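Local coordinates for protein terminal oxygenase component of carbazole 1,9a-dioxygenase (Sphingomonas, PDB 3GKQ) that probably dihydroxylates carbazole at its angular position, acting as the terminal oxygenase with a Rieske [2Fe-2S] cluster and a mononuclear non-heme iron, at residues Q214-V219 with D360-E365. Residues are numbered along the deposited sequence; the frame is centred on the assembly and turned at random.
Sequences QLTRSV and DRAIIE
Thr216 sets its methyl against one residue of helix 361-373 and its hydroxyl against another. Thr216 CG2 packs on Ala362, 3.6 Å from its CA and 3.9 Å from its CB. Thr216 OG1 sits between the backbone N and the carbonyl carbon (chi1 67°), which turns it to Glu365 CG at 3.4 Å. The side chains of Thr216 and Glu365 meet at a slant. Leu215 adds a looser touch, its CD1 lying 4.2 Å from Arg361 CB.

The Glu365 chain bends at chi2 (-56°), and its two carboxylate oxygens have different tasks. Glu365 OE2 takes the NE-H of Arg361, one helical turn earlier, in a nearly straight hydrogen bond (171°) of 3.2 Å that is part of a salt bridge. The donor stands above the carboxylate plane, while OE2 lies close to the guanidinium plane. Glu213 pairs with NH1 of the same arginine. Glu365 OE1 faces the strand, 3.9 Å from Ser218 OG, and two waters link this pair. One also reaches Thr216 OG1; the other also donates to the Glu365 backbone O. An alanine here would probably cost each water its carboxylate acceptor and leave Arg361 NE without its mate.

Strand 216-219 edges the catalytic domain's antiparallel sheet within this chain. Its link to the C-terminal helix is thus a small apolar contact plus a water-mediated polar seam, with the charge of Glu365 probably partly offset by Arg361, which also serves Glu213.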
loop_
_atom_site.group_PDB
_atom_site.type_symbol
_atom_site.label_atom_id
_atom_site.label_comp_id
_atom_site.label_asym_id
_atom_site.label_seq_id
_atom_site.Cartn_x
_atom_site.Cartn_y
_atom_site.Cartn_z
ATOM N N GLN A 214 -36.014 -21.287 20.745
ATOM C CA GLN A 214 -35.615 -21.146 22.150
ATOM C C GLN A 214 -34.101 -21.176 22.290
ATOM O O GLN A 214 -33.571 -21.394 23.385
ATOM C CB GLN A 214 -36.227 -22.243 23.033
ATOM C CG GLN A 214 -36.362 -21.824 24.517
ATOM C CD GLN A 214 -37.031 -22.888 25.388
ATOM O OE1 GLN A 214 -37.932 -23.600 24.931
ATOM N NE2 GLN A 214 -36.604 -22.991 26.650
ATOM N N LEU A 215 -33.409 -20.952 21.174
ATOM C CA LEU A 215 -31.948 -20.947 21.163
ATOM C C LEU A 215 -31.418 -19.603 21.645
ATOM O O LEU A 215 -30.254 -19.481 22.017
ATOM C CB LEU A 215 -31.415 -21.224 19.748
ATOM C CG LEU A 215 -31.736 -22.576 19.102
ATOM C CD1 LEU A 215 -31.070 -22.656 17.735
ATOM C CD2 LEU A 215 -31.248 -23.711 20.000
ATOM N N THR A 216 -32.275 -18.592 21.638
ATOM C CA THR A 216 -31.865 -17.270 22.075
ATOM C C THR A 216 -32.979 -16.546 22.807
ATOM O O THR A 216 -34.146 -16.937 22.743
ATOM C CB THR A 216 -31.441 -16.378 20.877
ATOM O OG1 THR A 216 -32.585 -16.101 20.058
ATOM C CG2 THR A 216 -30.378 -17.068 20.035
ATOM N N ARG A 217 -32.592 -15.485 23.505
ATOM C CA ARG A 217 -33.519 -14.635 24.232
ATOM C C ARG A 217 -32.975 -13.220 24.087
ATOM O O ARG A 217 -31.795 -12.981 24.325
ATOM C CB ARG A 217 -33.582 -15.027 25.713
ATOM C CG ARG A 217 -34.571 -14.189 26.519
ATOM C CD ARG A 217 -34.876 -14.817 27.878
ATOM N NE ARG A 217 -33.732 -14.811 28.789
ATOM C CZ ARG A 217 -33.264 -13.724 29.398
ATOM N NH1 ARG A 217 -33.839 -12.543 29.196
ATOM N NH2 ARG A 217 -32.224 -13.820 30.218
ATOM N N SER A 218 -33.828 -12.290 23.674
ATOM C CA SER A 218 -33.414 -10.905 23.507
ATOM C C SER A 218 -33.924 -10.030 24.642
ATOM O O SER A 218 -34.983 -10.293 25.219
ATOM C CB SER A 218 -33.928 -10.349 22.176
ATOM O OG SER A 218 -33.283 -10.968 21.076
ATOM N N VAL A 219 -33.155 -8.990 24.952
ATOM C CA VAL A 219 -33.491 -8.030 25.998
ATOM C C VAL A 219 -33.463 -6.671 25.311
ATOM O O VAL A 219 -32.413 -6.224 24.850
ATOM C CB VAL A 219 -32.444 -8.054 27.123
ATOM C CG1 VAL A 219 -32.830 -7.077 28.218
ATOM C CG2 VAL A 219 -32.323 -9.461 27.679
ATOM N N ASP A 360 -26.047 -20.565 13.948
ATOM C CA ASP A 360 -25.881 -19.163 13.589
ATOM C C ASP A 360 -27.115 -18.325 13.890
ATOM O O ASP A 360 -27.117 -17.117 13.662
ATOM C CB ASP A 360 -25.499 -19.032 12.115
ATOM C CG ASP A 360 -24.108 -19.562 11.835
ATOM O OD1 ASP A 360 -23.180 -19.207 12.601
ATOM O OD2 ASP A 360 -23.938 -20.319 10.861
ATOM N N ARG A 361 -28.160 -18.963 14.408
ATOM C CA ARG A 361 -29.383 -18.244 14.753
ATOM C C ARG A 361 -29.057 -17.146 15.766
ATOM O O ARG A 361 -29.648 -16.069 15.741
ATOM C CB ARG A 361 -30.415 -19.210 15.350
ATOM C CG ARG A 361 -31.676 -18.540 15.915
ATOM C CD ARG A 361 -32.432 -17.745 14.855
ATOM N NE ARG A 361 -33.645 -17.132 15.395
ATOM C CZ ARG A 361 -34.787 -17.781 15.612
ATOM N NH1 ARG A 361 -34.886 -19.077 15.332
ATOM N NH2 ARG A 361 -35.831 -17.136 16.118
ATOM N N ALA A 362 -28.105 -17.422 16.649
ATOM C CA ALA A 362 -27.709 -16.456 17.670
ATOM C C ALA A 362 -27.099 -15.179 17.078
ATOM O O ALA A 362 -27.494 -14.073 17.445
ATOM C CB ALA A 362 -26.725 -17.103 18.644
ATOM N N ILE A 363 -26.139 -15.328 16.167
ATOM C CA ILE A 363 -25.502 -14.163 15.563
ATOM C C ILE A 363 -26.529 -13.359 14.768
ATOM O O ILE A 363 -26.486 -12.127 14.742
ATOM C CB ILE A 363 -24.322 -14.563 14.631
ATOM C CG1 ILE A 363 -23.493 -13.326 14.280
ATOM C CG2 ILE A 363 -24.840 -15.178 13.351
ATOM C CD1 ILE A 363 -22.893 -12.629 15.494
ATOM N N ILE A 364 -27.458 -14.057 14.128
ATOM C CA ILE A 364 -28.499 -13.396 13.358
ATOM C C ILE A 364 -29.359 -12.535 14.284
ATOM O O ILE A 364 -29.747 -11.424 13.924
ATOM C CB ILE A 364 -29.382 -14.428 12.624
ATOM C CG1 ILE A 364 -28.562 -15.107 11.524
ATOM C CG2 ILE A 364 -30.600 -13.745 12.014
ATOM C CD1 ILE A 364 -29.272 -16.271 10.864
ATOM N N GLU A 365 -29.647 -13.040 15.478
ATOM C CA GLU A 365 -30.449 -12.283 16.433
ATOM C C GLU A 365 -29.687 -11.039 16.874
ATOM O O GLU A 365 -30.286 -9.992 17.120
ATOM C CB GLU A 365 -30.805 -13.139 17.655
ATOM C CG GLU A 365 -31.902 -14.155 17.390
ATOM C CD GLU A 365 -33.174 -13.505 16.869
ATOM O OE1 GLU A 365 -33.690 -12.581 17.535
ATOM O OE2 GLU A 365 -33.654 -13.917 15.793
HETATM O O HOH W 1 -34.074 -13.583 20.507
HETATM O O HOH W 2 -33.091 -10.003 18.205
#